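Local coordinates for pilin (Streptococcus pyogenes serotype M1, PDB 3GLD), which forms the shaft of the pilus by head-to-tail stacking of subunits joined by intermolecular isopeptide bonds, serving adhesion to host cells, bacterial aggregation and biofilm formation, at residues V90-E93 and V97-Y100; Y220-T223 and S229-V232; T37-K42 and F153-D158; Y139-G142 and S147-P150; Y70-K75 and Q189-S194. The protein carries 2 engineered substitutions. One frame throughout, in Å; residues are numbered along the deposited sequence.

Four contacts belong to the pilin's two beta-sandwich domains, and interaction 5 joins the two. Interaction 3 is buried between the two sheets of the N-terminal domain and holds Asn155, which with Lys23 forms an isopeptide cross-link in nature; here its amide is intact. Its Phe153 side chain is about 4 Å from that of Ala104, engineered at the autocatalytic position. It touches interaction 5 through a probable hydrogen bond, Tyr70 N to Thr37 O (2.8 Å). Interactions 1 and 4 sit farther out in the same domain, centres 16 Å apart. Interaction 2 occupies the C-terminal domain, its centre 59 Å from that of interaction 1, with the Phe222 side chain about 8 Å from that of Glu245.

Interaction 1 of 5, residues V90-E93 and V97-Y100; sequences VTFE and VYYY
Phe92, in the loop that leads into strand 96-104, puts its edge against the face of Tyr98 in an edge-to-face pair at one end of the N-terminal beta-sandwich. The ring centroids are 4.7 Å apart and the planes meet at 57°, a tilt well short of a full T. Phe92 CD1 does most of the touching: it stands over the centre of the tyrosine ring, with Tyr98 CD2 3.7 Å away. Both side chains take the same first torsion, CG opposite the carbonyl carbon (chi1 -58° for Phe92, -67° for Tyr98), and they slide past one another in opposite directions rather than meeting head on. Tyr100, two residues along the strand and so on the same side of it, comes at Phe92 from the opposite direction. Its OH lies at the edge of the phenylalanine ring, near the ring plane and 3.6 Å from Phe92 CE1. That hydroxyl hydrogen-bonds Val59 O, which probably helps to fix the tip of Tyr100 beside Phe92. Within the loop, Val90 CG1 rests on one face of the Phe92 ring, offset toward its rim. Val126 and Ala137, on strands 119-129 and 134-144, add to the packing around Phe92, so a loop residue is built into the sandwich interior. The polar end of Tyr98 is tied back to the loop by a hydrogen bond with Lys94 O. A water also bridges the two segments, accepting from Glu93 N at 2.7 Å and donating a weak bond to Tyr98 OH at 3.3 Å.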
# COMPACT_ATOMS: atom_id res chain seq x y z
N VAL A 90 -8.04 27.83 17.35
CA VAL A 90 -9.46 27.98 17.08
C VAL A 90 -10.12 28.83 18.18
O VAL A 90 -9.96 28.57 19.37
CB VAL A 90 -10.19 26.63 16.93
CG1 VAL A 90 -11.71 26.84 16.80
CG2 VAL A 90 -9.67 25.88 15.71
N THR A 91 -10.84 29.88 17.78
CA THR A 91 -11.59 30.67 18.75
C THR A 91 -12.99 30.08 18.94
O THR A 91 -13.80 30.09 18.01
CB THR A 91 -11.69 32.15 18.34
OG1 THR A 91 -10.40 32.62 17.94
CG2 THR A 91 -12.19 33.01 19.51
N PHE A 92 -13.25 29.54 20.14
CA PHE A 92 -14.60 29.14 20.57
C PHE A 92 -15.19 30.24 21.47
O PHE A 92 -14.65 30.52 22.54
CB PHE A 92 -14.56 27.81 21.33
CG PHE A 92 -13.97 26.68 20.53
CD1 PHE A 92 -14.70 26.09 19.49
CD2 PHE A 92 -12.69 26.21 20.81
CE1 PHE A 92 -14.18 25.03 18.74
CE2 PHE A 92 -12.14 25.15 20.06
CZ PHE A 92 -12.89 24.55 19.03
N GLU A 93 -16.28 30.84 21.03
CA GLU A 93 -16.84 32.00 21.73
C GLU A 93 -17.54 31.64 23.04
O GLU A 93 -17.56 32.44 23.96
CB GLU A 93 -17.76 32.82 20.81
CG GLU A 93 -17.06 33.38 19.55
CD GLU A 93 -16.06 34.52 19.84
OE1 GLU A 93 -16.23 35.25 20.84
OE2 GLU A 93 -15.11 34.70 19.05
N VAL A 97 -20.58 21.94 22.80
CA VAL A 97 -20.03 20.82 22.05
C VAL A 97 -20.03 21.18 20.58
O VAL A 97 -21.08 21.45 19.98
CB VAL A 97 -20.77 19.49 22.32
CG1 VAL A 97 -20.02 18.35 21.65
CG2 VAL A 97 -20.88 19.23 23.82
N TYR A 98 -18.83 21.22 20.03
CA TYR A 98 -18.61 21.65 18.66
C TYR A 98 -18.33 20.43 17.77
O TYR A 98 -17.39 19.65 18.03
CB TYR A 98 -17.47 22.66 18.60
CG TYR A 98 -17.81 23.98 19.30
CD1 TYR A 98 -17.83 24.08 20.68
CD2 TYR A 98 -18.13 25.11 18.55
CE1 TYR A 98 -18.14 25.29 21.31
CE2 TYR A 98 -18.46 26.33 19.19
CZ TYR A 98 -18.45 26.40 20.55
OH TYR A 98 -18.76 27.58 21.17
N TYR A 99 -19.16 20.28 16.73
CA TYR A 99 -19.19 19.09 15.87
C TYR A 99 -18.39 19.23 14.58
O TYR A 99 -18.50 20.22 13.85
CB TYR A 99 -20.62 18.69 15.53
CG TYR A 99 -21.34 18.06 16.69
CD1 TYR A 99 -21.69 18.82 17.80
CD2 TYR A 99 -21.66 16.70 16.70
CE1 TYR A 99 -22.34 18.27 18.87
CE2 TYR A 99 -22.31 16.13 17.78
CZ TYR A 99 -22.65 16.94 18.87
OH TYR A 99 -23.29 16.44 19.97
N TYR A 100 -17.57 18.22 14.31
CA TYR A 100 -16.80 18.16 13.08
C TYR A 100 -16.94 16.77 12.46
O TYR A 100 -17.35 15.82 13.12
CB TYR A 100 -15.32 18.39 13.36
CG TYR A 100 -14.94 19.73 13.92
CD1 TYR A 100 -15.05 19.99 15.29
CD2 TYR A 100 -14.48 20.74 13.09
CE1 TYR A 100 -14.71 21.24 15.82
CE2 TYR A 100 -14.13 21.98 13.60
CZ TYR A 100 -14.25 22.22 14.97
OH TYR A 100 -13.89 23.44 15.49
O HOH W 1 -17.52 29.67 18.90

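Interaction 2 of 5, residues Y220-T223 and S229-V232; sequences YHFT and SIKV
Ile230 lays its CD1 methyl over the face of Phe222 between facing sheets of the C-terminal beta-sandwich, one containing strand 220-224 and the other strand 229-236. The tight part is a CH-pi contact: Ile230 CD1 stands 3.6 Å from the centroid of the Phe222 ring, only 11° off the ring normal, so the methyl lies over the middle of the face. CG1, which carries that methyl, is 3.8 Å from Phe222 CE2, and the second branch of Ile230, CG2, is 3.9 Å from Phe222 CD2. Ile230 carries CG1 between its backbone N and carbonyl carbon (chi1 64°), which sends the long branch across to the ring, at about a right angle to the phenylalanine side chain. Phe181 and Val164 also pack around Phe222, whose side chain is about 8 Å from that of Glu245, the residue that autocatalyses this domain's isopeptide bond. Toward Tyr220 the fit is looser, and its hydroxyl is engaged with Thr212 OG1. At the other end Thr223 and Ser229 point away from the contact. The loose side comes down to Tyr220 CE2 meeting Ile230 CD1 at 4.4 Å.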
# COMPACT_ATOMS: atom_id res chain seq x y z
N TYR A 220 17.65 -8.64 -14.44
CA TYR A 220 17.77 -9.84 -13.66
C TYR A 220 17.90 -11.03 -14.61
O TYR A 220 16.99 -11.29 -15.40
CB TYR A 220 16.52 -10.01 -12.78
CG TYR A 220 16.43 -11.34 -12.06
CD1 TYR A 220 17.19 -11.58 -10.92
CD2 TYR A 220 15.60 -12.34 -12.53
CE1 TYR A 220 17.12 -12.81 -10.26
CE2 TYR A 220 15.52 -13.56 -11.88
CZ TYR A 220 16.28 -13.78 -10.75
OH TYR A 220 16.18 -14.99 -10.12
N HIS A 221 19.02 -11.76 -14.51
CA HIS A 221 19.27 -12.93 -15.36
C HIS A 221 18.75 -14.22 -14.75
O HIS A 221 18.93 -14.47 -13.56
CB HIS A 221 20.77 -13.08 -15.65
CG HIS A 221 21.40 -11.88 -16.29
ND1 HIS A 221 21.27 -11.59 -17.63
CD2 HIS A 221 22.16 -10.89 -15.76
CE1 HIS A 221 21.92 -10.47 -17.90
NE2 HIS A 221 22.47 -10.03 -16.78
N PHE A 222 18.14 -15.05 -15.60
CA PHE A 222 17.66 -16.36 -15.17
C PHE A 222 17.55 -17.36 -16.33
O PHE A 222 17.59 -16.98 -17.50
CB PHE A 222 16.33 -16.28 -14.38
CG PHE A 222 15.15 -15.84 -15.18
CD1 PHE A 222 14.91 -14.48 -15.43
CD2 PHE A 222 14.23 -16.78 -15.66
CE1 PHE A 222 13.79 -14.07 -16.15
CE2 PHE A 222 13.12 -16.38 -16.39
CZ PHE A 222 12.89 -15.03 -16.64
N THR A 223 17.40 -18.63 -15.97
CA THR A 223 17.27 -19.68 -16.97
C THR A 223 16.12 -20.58 -16.61
O THR A 223 15.83 -20.79 -15.43
CB THR A 223 18.57 -20.55 -17.09
OG1 THR A 223 18.81 -21.23 -15.84
CG2 THR A 223 19.78 -19.72 -17.42
N SER A 229 9.59 -22.66 -13.90
CA SER A 229 9.12 -21.30 -13.88
C SER A 229 9.84 -20.47 -12.81
O SER A 229 10.40 -21.02 -11.85
CB SER A 229 7.59 -21.27 -13.64
OG SER A 229 7.28 -21.79 -12.33
N ILE A 230 9.81 -19.15 -12.99
CA ILE A 230 10.07 -18.23 -11.90
C ILE A 230 8.77 -17.47 -11.59
O ILE A 230 7.87 -17.41 -12.43
CB ILE A 230 11.21 -17.22 -12.19
CG1 ILE A 230 10.86 -16.28 -13.36
CG2 ILE A 230 12.55 -17.94 -12.39
CD1 ILE A 230 11.60 -14.95 -13.28
N LYS A 231 8.70 -16.91 -10.38
CA LYS A 231 7.57 -16.13 -9.93
C LYS A 231 8.10 -15.00 -9.04
O LYS A 231 8.73 -15.25 -8.00
CB LYS A 231 6.59 -17.01 -9.14
CG LYS A 231 5.22 -16.30 -8.87
CD LYS A 231 4.44 -16.94 -7.74
CE LYS A 231 4.03 -18.35 -8.06
NZ LYS A 231 2.96 -18.83 -7.12
N VAL A 232 7.88 -13.77 -9.48
CA VAL A 232 8.10 -12.59 -8.67
C VAL A 232 6.90 -12.57 -7.69
O VAL A 232 5.76 -12.36 -8.11
CB VAL A 232 8.15 -11.33 -9.54
CG1 VAL A 232 8.44 -10.07 -8.69
CG2 VAL A 232 9.21 -11.48 -10.61

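Interaction 3 of 5, residues T37-K42 and F153-D158; sequences TDFTFK and FKNSLD
Phe39 and Phe41 face Asn155 and Phe153 from strands that run in roughly opposite directions, each in a different sheet of the N-terminal beta-sandwich. The CA atoms of Phe39 and Asn155 are 9.4 Å apart and those of Phe41 and Phe153 9.3 Å, an even spacing bridged by side chains. In both strands alternate residues point inward, and all four inward side chains put CG opposite the carbonyl carbon. Phe41 and Phe153 slide past each other in opposite directions; their planes are near parallel, at 22°, but so displaced that the rings barely overlap. The touching is done by ring carbons, Phe41 CD1 coming to 3.6 Å from Phe153 CD2. Ala104, engineered in place of the glutamate that autocatalyses the Lys23-Asn155 cross-link, packs against both rings, and Tyr120 meets Phe153 edge-to-face. Next along, the Asn155 amide approaches Phe39 from the opposite direction, its plane 73° from the ring plane. Asn155 ND2 is 3.3 Å from both CD1 and CE1 of Phe39, while OD1 accepts from Asp116 N, which fixes how the amide is turned. Lys23, the other cross-link residue, makes a cation-pi contact with Phe39 and touches Asn155. Phe39, Phe41 and Phe153 help to bury the site. The amide keeps ND2, the group that leaves when an asparagine forms an isopeptide bond with lysine; with Lys23 beside it and the autocatalytic side chain replaced by alanine, this is consistent with a cross-link that has not formed.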
# COMPACT_ATOMS: atom_id res chain seq x y z
N THR A 37 4.55 7.60 -0.69
CA THR A 37 3.32 8.37 -0.88
C THR A 37 2.90 9.03 0.44
O THR A 37 3.29 8.60 1.52
CB THR A 37 2.16 7.46 -1.36
OG1 THR A 37 0.99 8.24 -1.62
CG2 THR A 37 1.81 6.41 -0.29
N ASP A 38 2.08 10.08 0.33
CA ASP A 38 1.34 10.63 1.48
C ASP A 38 -0.05 10.02 1.55
O ASP A 38 -0.56 9.52 0.55
CB ASP A 38 1.18 12.14 1.32
CG ASP A 38 2.49 12.88 1.42
OD1 ASP A 38 3.48 12.28 1.91
OD2 ASP A 38 2.53 14.07 1.00
N PHE A 39 -0.66 10.07 2.74
CA PHE A 39 -2.10 9.96 2.89
C PHE A 39 -2.58 11.18 3.67
O PHE A 39 -1.94 11.57 4.66
CB PHE A 39 -2.50 8.66 3.60
CG PHE A 39 -2.18 7.43 2.83
CD1 PHE A 39 -2.94 7.06 1.72
CD2 PHE A 39 -1.07 6.65 3.17
CE1 PHE A 39 -2.61 5.93 0.98
CE2 PHE A 39 -0.74 5.51 2.44
CZ PHE A 39 -1.52 5.15 1.35
N THR A 40 -3.69 11.77 3.22
CA THR A 40 -4.17 13.04 3.72
C THR A 40 -5.52 12.86 4.42
O THR A 40 -6.35 12.03 4.00
CB THR A 40 -4.26 14.10 2.59
OG1 THR A 40 -2.95 14.40 2.12
CG2 THR A 40 -4.87 15.42 3.11
N PHE A 41 -5.72 13.64 5.47
CA PHE A 41 -6.95 13.57 6.26
C PHE A 41 -7.48 14.96 6.42
O PHE A 41 -6.71 15.91 6.57
CB PHE A 41 -6.70 12.89 7.62
CG PHE A 41 -5.88 11.63 7.51
CD1 PHE A 41 -6.47 10.43 7.16
CD2 PHE A 41 -4.50 11.66 7.72
CE1 PHE A 41 -5.71 9.27 7.03
CE2 PHE A 41 -3.73 10.52 7.59
CZ PHE A 41 -4.35 9.32 7.25
N LYS A 42 -8.80 15.07 6.36
CA LYS A 42 -9.49 16.34 6.38
C LYS A 42 -10.43 16.38 7.59
O LYS A 42 -11.08 15.38 7.93
CB LYS A 42 -10.31 16.48 5.09
CG LYS A 42 -11.04 17.81 4.89
CD LYS A 42 -11.86 17.85 3.57
CE LYS A 42 -13.07 16.93 3.61
NZ LYS A 42 -14.00 17.21 2.45
N PHE A 153 -7.47 5.19 10.67
CA PHE A 153 -7.77 4.84 9.29
C PHE A 153 -6.87 3.68 8.83
O PHE A 153 -5.67 3.65 9.13
CB PHE A 153 -7.58 6.06 8.39
CG PHE A 153 -8.65 7.11 8.55
CD1 PHE A 153 -9.88 6.99 7.92
CD2 PHE A 153 -8.41 8.25 9.32
CE1 PHE A 153 -10.88 7.97 8.06
CE2 PHE A 153 -9.39 9.24 9.46
CZ PHE A 153 -10.63 9.09 8.82
N LYS A 154 -7.44 2.72 8.10
CA LYS A 154 -6.69 1.54 7.66
C LYS A 154 -6.90 1.33 6.17
O LYS A 154 -7.92 0.79 5.77
CB LYS A 154 -7.11 0.30 8.45
CG LYS A 154 -6.24 -0.95 8.19
CD LYS A 154 -6.38 -2.05 9.26
CE LYS A 154 -7.68 -2.83 9.10
NZ LYS A 154 -7.67 -4.13 9.86
N ASN A 155 -5.97 1.81 5.35
CA ASN A 155 -5.97 1.49 3.93
C ASN A 155 -5.35 0.11 3.70
O ASN A 155 -4.60 -0.39 4.55
CB ASN A 155 -5.22 2.55 3.12
CG ASN A 155 -5.93 3.89 3.10
OD1 ASN A 155 -7.12 4.01 3.45
ND2 ASN A 155 -5.20 4.92 2.69
N SER A 156 -5.69 -0.51 2.56
CA SER A 156 -5.12 -1.83 2.21
C SER A 156 -4.22 -1.72 0.99
O SER A 156 -4.61 -1.16 -0.04
CB SER A 156 -6.21 -2.89 1.97
OG SER A 156 -5.61 -4.19 1.88
N LEU A 157 -2.99 -2.21 1.12
CA LEU A 157 -2.06 -2.23 -0.00
C LEU A 157 -2.08 -3.63 -0.62
O LEU A 157 -1.70 -4.62 0.01
CB LEU A 157 -0.65 -1.88 0.46
CG LEU A 157 0.44 -1.97 -0.60
CD1 LEU A 157 0.29 -0.89 -1.67
CD2 LEU A 157 1.82 -1.88 0.09
N ASP A 158 -2.54 -3.69 -1.86
CA ASP A 158 -2.51 -4.95 -2.62
C ASP A 158 -1.21 -4.98 -3.47
O ASP A 158 -0.58 -3.95 -3.70
CB ASP A 158 -3.77 -5.09 -3.49
CG ASP A 158 -4.01 -6.54 -3.99
OD1 ASP A 158 -3.22 -7.46 -3.67
OD2 ASP A 158 -5.00 -6.75 -4.71

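Interaction 4 of 5, residues Y139-G142 and S147-P150; sequences YIVG and SKVP
After Ser147, whose side chain points away, Lys148 lays its chain over Val141 and supplies the side-chain part of the contact. The chain bends at chi2 (-66°) and again at chi3, which curls the aliphatic run across Val141 at about a right angle. Lys148 CD sits 3.5 Å from Val141 CG1, tight for two carbons, and NZ ends 3.3 Å from the same methyl. The ammonium finds a weak hydrogen bond with Gln123 OE1 on strand 119-129. In the assembled pilus this lysine is the one cross-linked to a threonine of another subunit, a bond absent here. The backbones pair as the beta hairpin of strands 134-144 and 147-148, at a surface edge of the N-terminal sandwich. Lys148 CA makes a CA-H...O contact with Gly142 O, and the same carbonyl accepts the direct backbone bond between these two segments, from Val149 N: 3.1 Å, nearly straight at 169°, with the donor tilted 23° from the carbonyl plane. Val149 O, by contrast, reaches Gly142 N only through a water, which accepts from Gly142 N and donates to Val149 O, each at 2.8 Å. The Val149 side chain points away from strand 134-144 and packs on Tyr120.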
# COMPACT_ATOMS: atom_id res chain seq x y z
N TYR A 139 -11.62 18.50 26.05
CA TYR A 139 -11.43 17.15 25.56
C TYR A 139 -12.13 16.94 24.23
O TYR A 139 -13.07 17.67 23.88
CB TYR A 139 -11.78 16.06 26.59
CG TYR A 139 -13.22 16.00 27.03
CD1 TYR A 139 -13.71 16.82 28.06
CD2 TYR A 139 -14.09 15.09 26.44
CE1 TYR A 139 -15.04 16.74 28.48
CE2 TYR A 139 -15.42 14.99 26.85
CZ TYR A 139 -15.89 15.81 27.86
OH TYR A 139 -17.20 15.70 28.23
N ILE A 140 -11.62 15.97 23.46
CA ILE A 140 -12.15 15.69 22.14
C ILE A 140 -12.52 14.23 22.06
O ILE A 140 -11.73 13.36 22.44
CB ILE A 140 -11.14 16.06 21.02
CG1 ILE A 140 -10.71 17.53 21.15
CG2 ILE A 140 -11.76 15.79 19.63
CD1 ILE A 140 -9.63 17.98 20.21
N VAL A 141 -13.73 13.95 21.59
CA VAL A 141 -14.13 12.57 21.35
C VAL A 141 -14.54 12.36 19.91
O VAL A 141 -15.15 13.23 19.28
CB VAL A 141 -15.29 12.11 22.25
CG1 VAL A 141 -15.21 10.60 22.42
CG2 VAL A 141 -15.23 12.76 23.61
N GLY A 142 -14.19 11.19 19.39
CA GLY A 142 -14.58 10.81 18.05
C GLY A 142 -15.33 9.50 18.03
O GLY A 142 -15.15 8.64 18.88
N SER A 147 -19.58 3.64 18.86
CA SER A 147 -18.55 3.36 19.83
C SER A 147 -17.59 4.54 19.76
O SER A 147 -17.14 4.92 18.68
CB SER A 147 -17.87 2.02 19.54
OG SER A 147 -18.84 0.97 19.48
N LYS A 148 -17.33 5.14 20.92
CA LYS A 148 -16.30 6.16 21.07
C LYS A 148 -14.96 5.47 20.92
O LYS A 148 -14.66 4.52 21.64
CB LYS A 148 -16.38 6.85 22.43
CG LYS A 148 -17.73 7.50 22.76
CD LYS A 148 -18.04 8.69 21.85
CE LYS A 148 -18.72 9.81 22.63
NZ LYS A 148 -18.44 11.14 22.01
N VAL A 149 -14.17 5.95 19.96
CA VAL A 149 -12.93 5.28 19.56
C VAL A 149 -11.90 6.30 19.07
O VAL A 149 -12.27 7.42 18.71
CB VAL A 149 -13.16 4.23 18.42
CG1 VAL A 149 -13.79 2.95 18.98
CG2 VAL A 149 -13.97 4.80 17.25
N PRO A 150 -10.60 5.92 19.08
CA PRO A 150 -9.56 6.75 18.46
C PRO A 150 -9.83 6.94 16.98
O PRO A 150 -10.46 6.10 16.35
CB PRO A 150 -8.29 5.91 18.64
CG PRO A 150 -8.56 5.14 19.88
CD PRO A 150 -10.01 4.76 19.78
O HOH W 2 -12.37 9.44 20.61

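Interaction 5 of 5, residues Y70-K75 and Q189-S194; sequences YTNSDK and QYYKAS
Asn72 spends its side-chain amide on the backbone of residues 190-192, joining the N-terminal domain to the C-terminal one. ND2 donates to Tyr190 O at 2.9 Å, with an N-H...O angle of 163° and the acceptor lying in the amide plane. OD1 accepts from Lys192 N at 3.2 Å, the donor tilted 24° from the carbonyl plane. The amide thus pairs with a C=O and an N-H two residues apart. Tyr191, between the two bonds, has its ring plane only 7° from that of the amide, and its CD1 is 3.9 Å from Asn72 ND2. The first torsion of Lys192 sets CG 3.7 Å from Asn72 OD1, and the bend at chi2 leads the rest of the chain away. In the next shell, Ile34 O takes the other N-H of ND2, and Pro35 and Pro236 pack on Tyr191. Asn72 opens a short 3-10 turn, which Asp74 steadies: Thr71 N meets its OD2 from above the carboxylate plane at 2.8 Å, and its OD1 forms a salt bridge to Lys81. With both N-H groups and the oxygen of Asn72 engaged, the amide can face only one way; turned over, it would set oxygen against Tyr190 O and nitrogen against Lys192 N. This polar matching, with the packing around it, probably helps to set how the two domains meet.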
# COMPACT_ATOMS: atom_id res chain seq x y z
N TYR A 70 4.57 7.72 3.88
CA TYR A 70 5.22 6.42 3.81
C TYR A 70 6.39 6.50 2.83
O TYR A 70 6.38 7.31 1.90
CB TYR A 70 4.19 5.36 3.36
CG TYR A 70 3.23 4.95 4.46
CD1 TYR A 70 3.51 3.87 5.28
CD2 TYR A 70 2.06 5.67 4.69
CE1 TYR A 70 2.66 3.49 6.28
CE2 TYR A 70 1.18 5.30 5.71
CZ TYR A 70 1.49 4.21 6.50
OH TYR A 70 0.66 3.81 7.51
N THR A 71 7.42 5.68 3.05
CA THR A 71 8.53 5.53 2.09
C THR A 71 8.92 4.08 1.94
O THR A 71 8.52 3.24 2.75
CB THR A 71 9.84 6.27 2.49
OG1 THR A 71 10.16 5.98 3.86
CG2 THR A 71 9.77 7.77 2.26
N ASN A 72 9.73 3.78 0.93
CA ASN A 72 10.22 2.40 0.72
C ASN A 72 10.86 1.83 1.99
O ASN A 72 10.70 0.65 2.30
CB ASN A 72 11.19 2.33 -0.47
CG ASN A 72 10.54 2.72 -1.81
OD1 ASN A 72 11.24 3.16 -2.72
ND2 ASN A 72 9.22 2.56 -1.94
N SER A 73 11.58 2.69 2.73
CA SER A 73 12.32 2.26 3.93
C SER A 73 11.44 1.83 5.11
O SER A 73 11.93 1.23 6.07
CB SER A 73 13.37 3.32 4.35
OG SER A 73 12.72 4.51 4.79
N ASP A 74 10.15 2.12 5.04
CA ASP A 74 9.20 1.62 6.05
C ASP A 74 8.99 0.12 6.00
O ASP A 74 8.56 -0.48 6.99
CB ASP A 74 7.84 2.30 5.91
CG ASP A 74 7.87 3.75 6.27
OD1 ASP A 74 8.54 4.12 7.27
OD2 ASP A 74 7.22 4.53 5.54
N LYS A 75 9.27 -0.49 4.85
CA LYS A 75 9.14 -1.94 4.74
C LYS A 75 9.80 -2.65 5.92
O LYS A 75 10.92 -2.32 6.31
CB LYS A 75 9.71 -2.47 3.41
CG LYS A 75 9.44 -3.95 3.21
CD LYS A 75 10.23 -4.53 2.05
CE LYS A 75 9.74 -5.94 1.76
NZ LYS A 75 10.75 -6.73 1.01
N GLN A 189 7.95 6.73 -9.22
CA GLN A 189 7.93 7.55 -8.00
C GLN A 189 7.60 6.73 -6.74
O GLN A 189 8.07 7.06 -5.66
CB GLN A 189 6.95 8.70 -8.16
CG GLN A 189 5.49 8.25 -8.23
CD GLN A 189 4.54 9.40 -8.41
OE1 GLN A 189 4.22 9.78 -9.54
NE2 GLN A 189 4.10 9.99 -7.30
N TYR A 190 6.81 5.67 -6.89
CA TYR A 190 6.38 4.85 -5.76
C TYR A 190 7.40 3.82 -5.28
O TYR A 190 7.42 3.43 -4.10
CB TYR A 190 5.05 4.13 -6.10
CG TYR A 190 3.95 5.07 -6.57
CD1 TYR A 190 3.37 5.99 -5.70
CD2 TYR A 190 3.51 5.04 -7.89
CE1 TYR A 190 2.37 6.86 -6.14
CE2 TYR A 190 2.51 5.89 -8.34
CZ TYR A 190 1.94 6.80 -7.46
OH TYR A 190 0.95 7.63 -7.93
N TYR A 191 8.27 3.39 -6.20
CA TYR A 191 9.24 2.33 -5.93
C TYR A 191 10.55 2.65 -6.65
O TYR A 191 10.61 2.62 -7.88
CB TYR A 191 8.65 0.98 -6.41
CG TYR A 191 7.32 0.67 -5.76
CD1 TYR A 191 7.26 0.27 -4.42
CD2 TYR A 191 6.13 0.82 -6.47
CE1 TYR A 191 6.02 0.03 -3.81
CE2 TYR A 191 4.91 0.58 -5.87
CZ TYR A 191 4.86 0.19 -4.54
OH TYR A 191 3.66 -0.07 -3.95
N LYS A 192 11.59 2.96 -5.87
CA LYS A 192 12.81 3.53 -6.43
C LYS A 192 13.77 2.46 -6.90
O LYS A 192 13.65 1.30 -6.52
CB LYS A 192 13.51 4.43 -5.41
CG LYS A 192 12.70 5.66 -4.99
CD LYS A 192 12.64 6.72 -6.09
CE LYS A 192 12.11 8.05 -5.54
NZ LYS A 192 12.25 9.18 -6.52
N ALA A 193 14.74 2.88 -7.70
CA ALA A 193 15.79 2.00 -8.17
C ALA A 193 16.44 1.31 -6.97
O ALA A 193 16.55 1.90 -5.89
CB ALA A 193 16.81 2.77 -8.96
N SER A 194 16.82 0.05 -7.17
CA SER A 194 17.56 -0.74 -6.18
C SER A 194 16.72 -1.38 -5.08
O SER A 194 17.23 -2.24 -4.37
CB SER A 194 18.73 0.05 -5.57
OG SER A 194 19.85 -0.04 -6.43